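Local coordinates for protein FACT complex subunit SPT16 (Ashbya gossypii, PDB 6A8M) that probably helps reorganise nucleosomes as a subunit of the histone-chaperone complex FACT, represented here by its N-terminal, peptidase-like region, at residues Y59-T64 with T82-E87; D120-V125 with K149-T154; V166-S171 with N384-V389; D201-A206 with T279-N284; T305-P310 with D316-L321. All blocks are in the same frame, centred on the assembly; numbering follows the deposited sequence.

Contact 1. Residues Y59-T64 with T82-E87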
# COMPACT_ATOMS: atom_id res chain seq x y z
N TYR A 59 9.50 -4.06 -10.89
CA TYR A 59 10.64 -4.45 -10.05
C TYR A 59 11.34 -3.18 -9.62
O TYR A 59 11.32 -2.18 -10.34
CB TYR A 59 11.66 -5.31 -10.79
CG TYR A 59 11.08 -6.58 -11.32
CD1 TYR A 59 11.04 -7.71 -10.53
CD2 TYR A 59 10.54 -6.64 -12.59
CE1 TYR A 59 10.51 -8.89 -10.99
CE2 TYR A 59 9.98 -7.83 -13.07
CZ TYR A 59 9.98 -8.95 -12.25
OH TYR A 59 9.44 -10.15 -12.68
N GLU A 60 11.98 -3.24 -8.46
CA GLU A 60 12.86 -2.16 -8.04
C GLU A 60 14.22 -2.34 -8.73
O GLU A 60 14.77 -3.44 -8.77
CB GLU A 60 13.00 -2.16 -6.51
CG GLU A 60 13.82 -1.01 -5.98
CD GLU A 60 14.07 -1.08 -4.48
OE1 GLU A 60 14.72 -2.04 -4.00
OE2 GLU A 60 13.65 -0.15 -3.78
N PHE A 61 14.73 -1.26 -9.33
CA PHE A 61 16.05 -1.27 -9.97
C PHE A 61 16.99 -0.45 -9.11
O PHE A 61 16.97 0.80 -9.17
CB PHE A 61 15.99 -0.69 -11.40
CG PHE A 61 15.63 -1.69 -12.48
CD1 PHE A 61 14.64 -2.64 -12.29
CD2 PHE A 61 16.25 -1.63 -13.72
CE1 PHE A 61 14.31 -3.55 -13.30
CE2 PHE A 61 15.92 -2.52 -14.74
CZ PHE A 61 14.95 -3.48 -14.53
N PRO A 62 17.78 -1.06 -8.24
CA PRO A 62 18.68 -0.28 -7.40
C PRO A 62 19.71 0.48 -8.23
O PRO A 62 19.97 0.16 -9.40
CB PRO A 62 19.35 -1.33 -6.51
CG PRO A 62 18.35 -2.42 -6.45
CD PRO A 62 17.77 -2.48 -7.84
N THR A 63 20.29 1.50 -7.60
CA THR A 63 21.40 2.25 -8.19
C THR A 63 21.05 2.75 -9.60
O THR A 63 21.76 2.48 -10.57
CB THR A 63 22.66 1.38 -8.21
OG1 THR A 63 22.80 0.76 -6.92
CG2 THR A 63 23.87 2.21 -8.46
N THR A 64 19.91 3.42 -9.70
CA THR A 64 19.31 3.77 -10.98
C THR A 64 18.67 5.15 -10.87
O THR A 64 18.03 5.44 -9.86
CB THR A 64 18.24 2.75 -11.39
OG1 THR A 64 18.87 1.50 -11.65
CG2 THR A 64 17.47 3.20 -12.63
N THR A 82 20.45 -2.65 -17.98
CA THR A 82 20.13 -2.19 -19.33
C THR A 82 19.69 -3.35 -20.21
O THR A 82 18.84 -3.17 -21.10
CB THR A 82 21.35 -1.46 -19.91
OG1 THR A 82 21.58 -0.27 -19.16
CG2 THR A 82 21.12 -1.08 -21.35
N ARG A 83 20.22 -4.55 -19.96
CA ARG A 83 19.83 -5.72 -20.75
C ARG A 83 18.34 -6.03 -20.63
O ARG A 83 17.73 -6.50 -21.60
CB ARG A 83 20.66 -6.94 -20.32
N TYR A 84 17.73 -5.78 -19.46
CA TYR A 84 16.30 -6.02 -19.32
C TYR A 84 15.47 -5.00 -20.07
O TYR A 84 14.29 -5.25 -20.35
CB TYR A 84 15.90 -5.99 -17.84
CG TYR A 84 16.54 -7.06 -16.99
CD1 TYR A 84 16.26 -8.40 -17.20
CD2 TYR A 84 17.41 -6.71 -15.96
CE1 TYR A 84 16.85 -9.38 -16.41
CE2 TYR A 84 18.00 -7.67 -15.17
CZ TYR A 84 17.72 -9.01 -15.40
OH TYR A 84 18.30 -9.97 -14.60
N LEU A 85 16.06 -3.85 -20.41
CA LEU A 85 15.34 -2.71 -20.97
C LEU A 85 15.60 -2.45 -22.45
O LEU A 85 14.74 -1.86 -23.10
CB LEU A 85 15.70 -1.43 -20.19
CG LEU A 85 15.45 -1.46 -18.69
CD1 LEU A 85 15.97 -0.17 -18.04
CD2 LEU A 85 13.97 -1.68 -18.39
N GLU A 86 16.74 -2.86 -23.00
CA GLU A 86 17.18 -2.28 -24.27
C GLU A 86 16.24 -2.64 -25.42
O GLU A 86 15.94 -1.79 -26.26
CB GLU A 86 18.61 -2.69 -24.59
CG GLU A 86 18.85 -4.17 -24.55
CD GLU A 86 20.32 -4.52 -24.61
OE1 GLU A 86 20.63 -5.71 -24.76
OE2 GLU A 86 21.16 -3.59 -24.50
N GLU A 87 15.76 -3.89 -25.47
CA GLU A 87 14.91 -4.27 -26.59
C GLU A 87 13.56 -3.55 -26.54
O GLU A 87 13.09 -3.05 -27.56
CB GLU A 87 14.71 -5.78 -26.62
CG GLU A 87 13.71 -6.19 -27.66
CD GLU A 87 13.75 -7.67 -27.96
OE1 GLU A 87 12.79 -8.15 -28.59
OE2 GLU A 87 14.74 -8.33 -27.57
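Tyr84 is the first residue along 82-87 to reach Phe61, and it does so with its CB, which stands near the plane of the phenylalanine ring at the CZ edge (Phe61 CZ to Tyr84 CB, 4.3 Å). Tyr84 is exposed, so an aromatic residue whose CB can pack inward while its ring carries a polar hydroxyl suits this place at the surface. Leu85, held in the helix by the bond from its N to Thr82 O, comes next and meets the same ring from an oblique direction: its CG and CD1 both lie 4.1 Å from Phe61 CE2. The two side chains lie alongside, pointing opposite ways, a loose apolar contact that suits two buried hydrocarbon groups.

The loop that presents Phe61 is held by polar bonds. Phe61 N bonds to His53 ND1, and Thr64 OG1 donates to Pro62 O over 2.8 Å, from above the carbonyl plane. Thr63, in the left-handed region, and Thr64 both face Leu37 in a G1 beta bulge that opens strand 64-68.

Ile7 touches both Phe61 and Tyr84, while Leu57 of helix 48-57 packs on Leu85. The contact thus joins the loop between helix 48-57 and strand 64-68 to helix 79-95 within the N-terminal lobe.

Contact 2. Residues D120-V125 with K149-T154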
# COMPACT_ATOMS: atom_id res chain seq x y z
N ASP A 120 25.72 16.01 -17.04
CA ASP A 120 24.95 16.04 -18.28
C ASP A 120 23.45 16.14 -18.01
O ASP A 120 22.74 16.93 -18.64
CB ASP A 120 25.20 14.77 -19.10
CG ASP A 120 26.60 14.66 -19.62
OD1 ASP A 120 27.37 15.64 -19.49
OD2 ASP A 120 26.92 13.57 -20.15
N LEU A 121 22.95 15.32 -17.08
CA LEU A 121 21.52 15.31 -16.81
C LEU A 121 21.06 16.65 -16.22
O LEU A 121 20.01 17.17 -16.60
CB LEU A 121 21.16 14.16 -15.88
CG LEU A 121 19.67 14.18 -15.52
CD1 LEU A 121 18.82 13.76 -16.72
CD2 LEU A 121 19.40 13.37 -14.32
N VAL A 122 21.85 17.23 -15.31
CA VAL A 122 21.53 18.55 -14.77
C VAL A 122 21.42 19.59 -15.90
O VAL A 122 20.57 20.49 -15.84
CB VAL A 122 22.57 18.95 -13.71
CG1 VAL A 122 22.78 20.45 -13.70
CG2 VAL A 122 22.10 18.46 -12.34
N GLU A 123 22.25 19.48 -16.94
CA GLU A 123 22.11 20.40 -18.07
C GLU A 123 20.74 20.26 -18.73
O GLU A 123 20.07 21.27 -19.02
CB GLU A 123 23.22 20.15 -19.11
CG GLU A 123 24.64 20.44 -18.62
CD GLU A 123 24.83 21.88 -18.15
OE1 GLU A 123 24.88 22.80 -19.00
OE2 GLU A 123 24.94 22.09 -16.92
N ARG A 124 20.29 19.03 -18.95
CA ARG A 124 18.96 18.85 -19.53
C ARG A 124 17.86 19.35 -18.59
O ARG A 124 16.89 19.95 -19.04
CB ARG A 124 18.76 17.39 -19.92
CG ARG A 124 17.61 17.17 -20.89
CD ARG A 124 17.55 15.74 -21.41
NE ARG A 124 18.82 15.30 -21.99
CZ ARG A 124 18.93 14.27 -22.82
NH1 ARG A 124 17.85 13.57 -23.16
NH2 ARG A 124 20.12 13.93 -23.31
N VAL A 125 18.02 19.13 -17.28
CA VAL A 125 16.99 19.54 -16.32
C VAL A 125 16.84 21.06 -16.30
O VAL A 125 15.72 21.59 -16.32
CB VAL A 125 17.31 18.97 -14.93
CG1 VAL A 125 16.53 19.71 -13.87
CG2 VAL A 125 17.01 17.47 -14.87
N LYS A 149 23.56 13.44 -5.06
CA LYS A 149 23.15 14.53 -4.18
C LYS A 149 24.13 15.70 -4.24
O LYS A 149 23.72 16.87 -4.17
CB LYS A 149 23.01 14.04 -2.74
CG LYS A 149 22.47 15.11 -1.79
CD LYS A 149 21.96 14.51 -0.49
CE LYS A 149 21.44 15.60 0.45
NZ LYS A 149 22.53 16.51 0.89
N GLY A 150 25.43 15.42 -4.37
CA GLY A 150 26.39 16.51 -4.49
C GLY A 150 26.16 17.35 -5.74
O GLY A 150 26.28 18.58 -5.70
N VAL A 151 25.87 16.69 -6.86
CA VAL A 151 25.60 17.41 -8.10
C VAL A 151 24.32 18.22 -7.96
O VAL A 151 24.27 19.39 -8.34
CB VAL A 151 25.51 16.42 -9.27
CG1 VAL A 151 24.97 17.12 -10.52
CG2 VAL A 151 26.89 15.81 -9.55
N TRP A 152 23.28 17.60 -7.40
CA TRP A 152 22.00 18.27 -7.29
C TRP A 152 22.09 19.49 -6.39
O TRP A 152 21.61 20.58 -6.74
CB TRP A 152 20.94 17.30 -6.77
CG TRP A 152 19.65 18.00 -6.52
CD1 TRP A 152 19.11 18.31 -5.32
CD2 TRP A 152 18.76 18.53 -7.51
NE1 TRP A 152 17.91 18.97 -5.50
CE2 TRP A 152 17.69 19.13 -6.83
CE3 TRP A 152 18.78 18.56 -8.91
CZ2 TRP A 152 16.64 19.76 -7.50
CZ3 TRP A 152 17.72 19.17 -9.57
CH2 TRP A 152 16.66 19.76 -8.86
N ASP A 153 22.70 19.33 -5.21
CA ASP A 153 22.77 20.43 -4.25
C ASP A 153 23.37 21.67 -4.89
O ASP A 153 22.83 22.78 -4.75
CB ASP A 153 23.57 20.01 -3.02
CG ASP A 153 22.79 19.07 -2.11
OD1 ASP A 153 21.55 18.93 -2.29
OD2 ASP A 153 23.41 18.47 -1.21
N THR A 154 24.46 21.49 -5.63
CA THR A 154 25.08 22.62 -6.33
C THR A 154 24.19 23.19 -7.42
O THR A 154 24.09 24.41 -7.56
CB THR A 154 26.42 22.17 -6.90
OG1 THR A 154 27.33 21.98 -5.82
CG2 THR A 154 26.98 23.25 -7.84
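Val122 and Trp152 bring the two backbones nearest each other, their CA atoms 7.5 Å apart, where two strongly inclined helical segments come close. Both keep regular i to i+4 bonding, as in Val125 N to Leu121 O and Asp153 N to Lys149 O.

Two apolar pairs bridge the helices. Val122 CG2 meets Val151 CG1 at 3.7 Å; short beta-branched residues suit helices this close. One turn on, the looser pair forms: Val125 CG1 lies near the indole plane of Trp152, 4.5 Å from CZ3 at the six-membered edge. With CG anti to the backbone N (chi1 174°), Trp152 brings its large ring back toward the first helix although its CB sets out alongside. On another side of the second helix, Lys149 NZ and Asp153 OD2 form an i to i+4 salt bridge of 3.0 Å through the syn lone pair of the carboxylate oxygen.

Below the pair lies the lobe's mixed sheet: Val125 and Trp152 both rest on Val132, Trp152 also on Leu134, and Leu121 on Leu65 and Ala67. Helix 143-158 is the crossover between parallel strands 131-134 and 162-165, with helix 113-128 packed against it.

Contact 3. Residues V166-S171 with N384-V389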
# COMPACT_ATOMS: atom_id res chain seq x y z
N VAL A 166 6.31 15.76 -5.41
CA VAL A 166 5.27 15.33 -6.34
C VAL A 166 4.42 14.20 -5.73
O VAL A 166 3.80 13.44 -6.46
CB VAL A 166 5.88 14.91 -7.69
CG1 VAL A 166 6.55 16.08 -8.36
CG2 VAL A 166 6.88 13.75 -7.51
N SER A 167 4.35 14.12 -4.40
CA SER A 167 3.59 13.03 -3.78
C SER A 167 2.12 13.05 -4.21
O SER A 167 1.55 12.00 -4.53
CB SER A 167 3.68 13.09 -2.26
OG SER A 167 4.93 12.58 -1.82
N LEU A 168 1.47 14.22 -4.16
CA LEU A 168 0.06 14.24 -4.51
C LEU A 168 -0.14 13.85 -5.97
O LEU A 168 -1.07 13.10 -6.30
CB LEU A 168 -0.55 15.62 -4.25
CG LEU A 168 -1.99 15.86 -4.71
CD1 LEU A 168 -2.98 14.93 -4.00
CD2 LEU A 168 -2.42 17.31 -4.50
N GLY A 169 0.73 14.35 -6.84
CA GLY A 169 0.61 14.03 -8.26
C GLY A 169 0.78 12.55 -8.53
O GLY A 169 0.01 11.95 -9.29
N LEU A 170 1.80 11.93 -7.93
CA LEU A 170 1.99 10.50 -8.13
C LEU A 170 0.81 9.70 -7.57
O LEU A 170 0.36 8.74 -8.20
CB LEU A 170 3.31 10.05 -7.50
CG LEU A 170 4.58 10.58 -8.19
CD1 LEU A 170 5.83 10.28 -7.40
CD2 LEU A 170 4.71 10.08 -9.61
N SER A 171 0.30 10.10 -6.40
CA SER A 171 -0.83 9.38 -5.82
C SER A 171 -2.02 9.37 -6.78
O SER A 171 -2.66 8.32 -6.98
CB SER A 171 -1.21 10.02 -4.49
OG SER A 171 -2.49 9.58 -4.06
N ASN A 384 -9.85 15.59 4.11
CA ASN A 384 -9.56 15.51 2.68
C ASN A 384 -10.86 15.69 1.91
O ASN A 384 -11.68 14.77 1.83
CB ASN A 384 -8.86 14.18 2.36
CG ASN A 384 -8.35 14.13 0.92
OD1 ASN A 384 -8.94 14.72 0.01
ND2 ASN A 384 -7.24 13.43 0.71
N ASP A 385 -11.06 16.88 1.34
CA ASP A 385 -12.17 17.16 0.42
C ASP A 385 -11.68 17.38 -1.00
O ASP A 385 -12.42 17.90 -1.84
CB ASP A 385 -13.02 18.35 0.91
CG ASP A 385 -12.22 19.65 0.98
OD1 ASP A 385 -11.01 19.61 0.68
OD2 ASP A 385 -12.83 20.69 1.33
N TYR A 386 -10.43 16.99 -1.29
CA TYR A 386 -9.79 17.30 -2.56
C TYR A 386 -9.42 16.07 -3.39
O TYR A 386 -8.77 16.23 -4.43
CB TYR A 386 -8.52 18.14 -2.33
CG TYR A 386 -7.51 17.51 -1.41
CD1 TYR A 386 -6.51 16.66 -1.90
CD2 TYR A 386 -7.55 17.74 -0.04
CE1 TYR A 386 -5.59 16.07 -1.04
CE2 TYR A 386 -6.64 17.17 0.81
CZ TYR A 386 -5.66 16.33 0.31
OH TYR A 386 -4.76 15.75 1.16
N ARG A 387 -9.77 14.87 -2.94
CA ARG A 387 -9.66 13.68 -3.76
C ARG A 387 -11.07 13.15 -4.02
O ARG A 387 -12.02 13.47 -3.31
CB ARG A 387 -8.81 12.58 -3.10
CG ARG A 387 -7.44 13.06 -2.69
CD ARG A 387 -6.58 13.39 -3.89
NE ARG A 387 -6.35 12.23 -4.75
CZ ARG A 387 -5.34 11.38 -4.61
NH1 ARG A 387 -4.44 11.56 -3.64
NH2 ARG A 387 -5.21 10.36 -5.45
N LYS A 388 -11.19 12.36 -5.09
CA LYS A 388 -12.47 11.82 -5.53
C LYS A 388 -12.30 10.35 -5.84
O LYS A 388 -11.31 9.96 -6.48
CB LYS A 388 -12.98 12.58 -6.76
CG LYS A 388 -13.52 13.97 -6.41
CD LYS A 388 -14.17 14.67 -7.59
CE LYS A 388 -14.72 16.02 -7.12
NZ LYS A 388 -15.65 16.63 -8.10
N VAL A 389 -13.22 9.53 -5.35
CA VAL A 389 -13.22 8.11 -5.68
C VAL A 389 -13.42 7.93 -7.17
O VAL A 389 -14.26 8.60 -7.79
CB VAL A 389 -14.31 7.37 -4.90
CG1 VAL A 389 -14.43 5.93 -5.37
CG2 VAL A 389 -14.01 7.40 -3.40
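Leu168 and Arg387 mark the nearest approach of the backbones, with CA atoms 9.8 Å apart, so a helical segment and an irregular loop are bridged by side chains. In this way the helix that follows strand 162-165 of the N-terminal lobe is tied to a loop of the M24-type domain. Arg387 spans the gap. Its chain is bent at chi2 and chi3 and brings the guanidinium end-on to Ser171 OG, which sits at the edge of the group, 4° out of its plane. NH1 of Arg387 donates to Ser171 OG over 2.8 Å at 156°; its NH2 makes a longer, more bent bond to the same oxygen, 3.2 Å. Ser171 has OG anti to its backbone N (chi1 165°), which extends the hydroxyl from the helix toward the loop.

Leu168 CD1 flanks the arginine, 3.9 Å from Arg387 CD. The same methyl meets the edge of the Tyr386 ring at CE1, 4.1 Å away. Asn384 shapes the loop: its OD1 accepts from Tyr386 N at 3.0 Å in an Asx turn and lies 3.2 Å above the tyrosine ring plane, over its centre.

Ser171 OG also bonds to Asp375 OD2, and Arg387 NH1 makes a weak bond to Gln377 O. The serine hydroxyl therefore relays between a buried guanidinium and a carboxylate, whose opposite charges would probably steady each other.

Contact 4. Residues D201-A206 with T279-N284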
# COMPACT_ATOMS: atom_id res chain seq x y z
N ASP A 201 -7.17 -19.73 14.00
CA ASP A 201 -6.97 -21.07 14.54
C ASP A 201 -5.94 -21.07 15.66
O ASP A 201 -6.12 -21.76 16.68
CB ASP A 201 -6.54 -22.04 13.44
CG ASP A 201 -7.67 -22.42 12.53
OD1 ASP A 201 -8.82 -22.01 12.82
OD2 ASP A 201 -7.42 -23.11 11.52
N GLU A 202 -4.84 -20.34 15.48
CA GLU A 202 -3.80 -20.27 16.50
C GLU A 202 -4.28 -19.52 17.74
O GLU A 202 -3.98 -19.92 18.88
CB GLU A 202 -2.55 -19.59 15.94
CG GLU A 202 -1.67 -20.48 15.10
CD GLU A 202 -0.20 -20.36 15.48
OE1 GLU A 202 0.09 -19.93 16.63
OE2 GLU A 202 0.67 -20.72 14.65
N LEU A 203 -5.00 -18.43 17.53
CA LEU A 203 -5.56 -17.68 18.65
C LEU A 203 -6.47 -18.56 19.49
O LEU A 203 -6.30 -18.68 20.71
CB LEU A 203 -6.32 -16.47 18.10
CG LEU A 203 -7.10 -15.66 19.12
CD1 LEU A 203 -6.14 -15.13 20.17
CD2 LEU A 203 -7.80 -14.52 18.40
N VAL A 204 -7.45 -19.20 18.86
CA VAL A 204 -8.43 -20.00 19.59
C VAL A 204 -7.74 -21.10 20.37
O VAL A 204 -8.11 -21.40 21.51
CB VAL A 204 -9.50 -20.55 18.62
CG1 VAL A 204 -10.29 -21.69 19.26
CG2 VAL A 204 -10.41 -19.44 18.23
N ARG A 205 -6.70 -21.70 19.78
CA ARG A 205 -5.98 -22.76 20.49
C ARG A 205 -5.27 -22.21 21.72
O ARG A 205 -5.37 -22.77 22.81
CB ARG A 205 -5.00 -23.46 19.55
N ALA A 206 -4.56 -21.08 21.56
CA ALA A 206 -3.86 -20.48 22.69
C ALA A 206 -4.82 -20.10 23.81
O ALA A 206 -4.49 -20.25 25.00
CB ALA A 206 -3.07 -19.26 22.22
N THR A 279 1.94 -7.43 25.89
CA THR A 279 1.39 -7.97 27.12
C THR A 279 0.75 -9.33 26.86
O THR A 279 0.47 -9.71 25.73
CB THR A 279 0.36 -7.01 27.71
OG1 THR A 279 -0.60 -6.68 26.68
CG2 THR A 279 1.05 -5.71 28.15
N GLN A 280 0.49 -10.05 27.96
CA GLN A 280 -0.08 -11.39 27.90
C GLN A 280 -1.37 -11.44 27.07
O GLN A 280 -2.19 -10.52 27.10
CB GLN A 280 -0.37 -11.90 29.31
CG GLN A 280 -1.34 -13.08 29.39
CD GLN A 280 -0.75 -14.40 28.93
OE1 GLN A 280 0.48 -14.61 29.00
NE2 GLN A 280 -1.61 -15.29 28.44
N LEU A 281 -1.51 -12.51 26.30
CA LEU A 281 -2.75 -12.76 25.59
C LEU A 281 -3.90 -12.85 26.59
O LEU A 281 -3.86 -13.66 27.52
CB LEU A 281 -2.62 -14.06 24.79
CG LEU A 281 -3.85 -14.63 24.09
CD1 LEU A 281 -4.40 -13.65 23.10
CD2 LEU A 281 -3.46 -15.92 23.39
N ASP A 282 -4.90 -12.00 26.42
CA ASP A 282 -6.04 -11.96 27.33
C ASP A 282 -7.20 -12.68 26.66
O ASP A 282 -7.85 -12.14 25.76
CB ASP A 282 -6.41 -10.52 27.70
CG ASP A 282 -7.61 -10.47 28.62
OD1 ASP A 282 -7.64 -11.26 29.57
OD2 ASP A 282 -8.53 -9.66 28.39
N GLY A 283 -7.46 -13.90 27.11
CA GLY A 283 -8.47 -14.75 26.48
C GLY A 283 -9.88 -14.48 26.97
O GLY A 283 -10.56 -15.38 27.44
N ASN A 284 -10.32 -13.24 26.84
CA ASN A 284 -11.65 -12.82 27.25
C ASN A 284 -12.03 -11.59 26.45
O ASN A 284 -11.17 -10.81 26.04
CB ASN A 284 -11.72 -12.48 28.73
CG ASN A 284 -12.33 -13.59 29.54
OD1 ASN A 284 -13.52 -13.90 29.40
ND2 ASN A 284 -11.51 -14.21 30.38
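No ring or other flat group takes part where Leu203 and Ala206 meet Leu281, a contact made by methyl groups. The nearby flat group is the amide of Gln280, which lies beside the contact and fixes the loop that carries Leu281. Its NE2 donates to Leu281 O, which is 2.9 Å away and tilted 24° from the amide plane; the nitrogen approaches in the carbonyl plane, on a lone pair of that oxygen. The amide oxygen, OE1, accepts from Ile213 N, so glutamine suits a place where both a donor and an acceptor are wanted.

Helix 179-208 here packs against the loop leading into strand 285-295 of the M24-type domain, which has the pita-bread fold of that family. Gly283 is the centre of an inverse gamma turn just before the strand.

Leu281 forks around the helix surface: CD1 touches Leu203 CD1 at 3.7 Å, and CD2 touches Ala206 CB at 3.6 Å. The two leucines lie aslant one another; in Leu203, CG anti to the backbone N (chi1 173°) carries CD1 to Leu281 although its CB does not aim there. Ala206, whose CB points toward the loop, is small enough to let Leu281 lie close to the helix. Leu218 of helix 215-224 packs on Leu203, and Ile213 and Asp215 touch Leu281.

Contact 5. Residues T305-P310 with D316-L321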
# COMPACT_ATOMS: atom_id res chain seq x y z
N THR A 305 -12.26 -8.79 14.54
CA THR A 305 -12.38 -8.83 15.99
C THR A 305 -12.89 -10.22 16.37
O THR A 305 -13.84 -10.73 15.77
CB THR A 305 -13.36 -7.76 16.50
OG1 THR A 305 -12.91 -6.47 16.10
CG2 THR A 305 -13.45 -7.80 18.03
N PHE A 306 -12.22 -10.86 17.33
CA PHE A 306 -12.68 -12.14 17.85
C PHE A 306 -13.23 -11.90 19.25
O PHE A 306 -12.70 -11.09 20.01
CB PHE A 306 -11.55 -13.16 17.84
CG PHE A 306 -10.96 -13.39 16.48
CD1 PHE A 306 -11.57 -14.24 15.57
CD2 PHE A 306 -9.82 -12.72 16.09
CE1 PHE A 306 -11.04 -14.44 14.28
CE2 PHE A 306 -9.29 -12.88 14.81
CZ PHE A 306 -9.88 -13.75 13.91
N LEU A 307 -14.35 -12.55 19.55
CA LEU A 307 -15.06 -12.38 20.82
C LEU A 307 -14.97 -13.67 21.63
O LEU A 307 -15.31 -14.74 21.12
CB LEU A 307 -16.53 -12.00 20.60
CG LEU A 307 -16.80 -10.80 19.68
CD1 LEU A 307 -18.31 -10.63 19.49
CD2 LEU A 307 -16.20 -9.57 20.29
N ILE A 308 -14.49 -13.56 22.87
CA ILE A 308 -14.38 -14.70 23.78
C ILE A 308 -15.33 -14.44 24.93
O ILE A 308 -15.08 -13.53 25.73
CB ILE A 308 -12.96 -14.89 24.31
CG1 ILE A 308 -11.93 -14.81 23.17
CG2 ILE A 308 -12.89 -16.17 25.15
CD1 ILE A 308 -12.17 -15.76 22.04
N ASP A 309 -16.39 -15.24 25.04
CA ASP A 309 -17.41 -15.05 26.06
C ASP A 309 -17.81 -13.58 26.18
O ASP A 309 -17.79 -13.01 27.27
CB ASP A 309 -16.91 -15.58 27.40
CG ASP A 309 -16.76 -17.08 27.42
OD1 ASP A 309 -17.72 -17.76 26.99
OD2 ASP A 309 -15.71 -17.59 27.85
N PRO A 310 -18.16 -12.94 25.07
CA PRO A 310 -18.41 -11.49 25.09
C PRO A 310 -19.62 -11.11 25.93
O PRO A 310 -20.59 -11.87 26.04
CB PRO A 310 -18.65 -11.16 23.61
CG PRO A 310 -19.26 -12.43 23.08
CD PRO A 310 -18.47 -13.52 23.75
N ASP A 316 -23.56 -6.47 20.88
CA ASP A 316 -24.40 -5.45 20.25
C ASP A 316 -23.54 -4.48 19.45
O ASP A 316 -23.89 -4.10 18.32
CB ASP A 316 -25.22 -4.72 21.31
CG ASP A 316 -26.32 -5.58 21.92
OD1 ASP A 316 -26.59 -6.68 21.40
OD2 ASP A 316 -26.94 -5.13 22.91
N ASN A 317 -22.40 -4.07 20.01
CA ASN A 317 -21.56 -3.12 19.29
C ASN A 317 -20.81 -3.78 18.16
O ASN A 317 -20.54 -3.12 17.15
CB ASN A 317 -20.62 -2.43 20.27
CG ASN A 317 -21.36 -1.46 21.18
OD1 ASN A 317 -22.44 -0.97 20.82
ND2 ASN A 317 -20.83 -1.23 22.37
N TYR A 318 -20.48 -5.07 18.27
CA TYR A 318 -19.91 -5.75 17.11
C TYR A 318 -20.94 -5.87 16.00
O TYR A 318 -20.61 -5.72 14.82
CB TYR A 318 -19.36 -7.12 17.48
CG TYR A 318 -18.77 -7.78 16.25
CD1 TYR A 318 -17.49 -7.47 15.83
CD2 TYR A 318 -19.51 -8.65 15.47
CE1 TYR A 318 -16.94 -8.04 14.68
CE2 TYR A 318 -18.98 -9.24 14.32
CZ TYR A 318 -17.69 -8.92 13.94
OH TYR A 318 -17.13 -9.46 12.80
N ASP A 319 -22.19 -6.16 16.35
CA ASP A 319 -23.24 -6.20 15.33
C ASP A 319 -23.35 -4.86 14.62
O ASP A 319 -23.49 -4.81 13.39
CB ASP A 319 -24.59 -6.56 15.96
CG ASP A 319 -24.66 -8.01 16.41
OD1 ASP A 319 -23.83 -8.83 15.94
OD2 ASP A 319 -25.56 -8.32 17.22
N PHE A 320 -23.31 -3.77 15.39
CA PHE A 320 -23.34 -2.43 14.80
C PHE A 320 -22.13 -2.19 13.90
O PHE A 320 -22.27 -1.63 12.81
CB PHE A 320 -23.39 -1.37 15.89
CG PHE A 320 -23.09 -0.00 15.37
CD1 PHE A 320 -24.06 0.69 14.67
CD2 PHE A 320 -21.81 0.55 15.49
CE1 PHE A 320 -23.79 1.94 14.16
CE2 PHE A 320 -21.53 1.79 14.96
CZ PHE A 320 -22.51 2.48 14.29
N LEU A 321 -20.93 -2.59 14.35
CA LEU A 321 -19.73 -2.39 13.54
C LEU A 321 -19.89 -3.02 12.16
O LEU A 321 -19.50 -2.43 11.15
CB LEU A 321 -18.52 -2.98 14.27
CG LEU A 321 -17.16 -2.94 13.58
CD1 LEU A 321 -16.72 -1.50 13.38
CD2 LEU A 321 -16.16 -3.70 14.44
O HOH W 1 -14.48 -10.01 13.12
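Tyr318 lies against two residues of the strand. Thr305 CB approaches its ring obliquely, 4.0 Å from CE1, and Leu307 CD1 reaches its CB at 4.2 Å. Thr305 and Leu307 are two apart, so in an extended strand both face the helix, while Phe306 between them faces away. With CG anti to the backbone N (chi1 -179°), Tyr318 reaches toward the strand and puts its hydroxyl near the Thr305 backbone.

There a water links the backbone of one segment to the side chain of the other: it accepts from Thr305 N at 2.9 Å and donates to Tyr318 OH at 2.7 Å. The hydroxyl is also bonded to Lys436 O, and Thr305 OG1 to Gln416 O.

Farther out, backbone hydrogen bonds join Phe306 and Ile308 to Ile287 and Gly285, and Leu307 to Ile441 and Phe443. Asp319 makes a salt bridge with Arg438, tying helix 312-332 to the C-terminal segment of this pita-bread domain.

Tyrosine suits this buried place because its ring packs on Thr305 and Leu307 while its hydroxyl, bonded to the water and Lys436 O, probably helps set its position. Thr305 likewise has partners for its N, in the water, and its OG1, in Gln416 O.

How the contacts relate
From the N terminus, contact 1 closes a short loop through two strands of the N-terminal lobe, and contact 2 follows in series, joining two helices on the same lobe's sheet; their centres lie 21 Å apart without touching. Contact 3 then closes a span of 212 intervening residues, tying helix 167-174, which follows strand 162-165, to a loop of the peptidase-like domain. Contacts 4 and 5 are nested inside that span, one after the other, closing 72 and only five intervening residues. They touch directly: Leu203 packs on Phe306, and Gly283 and Asn284 on Ile308, linking helix 179-208 and the loop 279-284 leading into strand 285-295 with strand 298-308. No two loops cross.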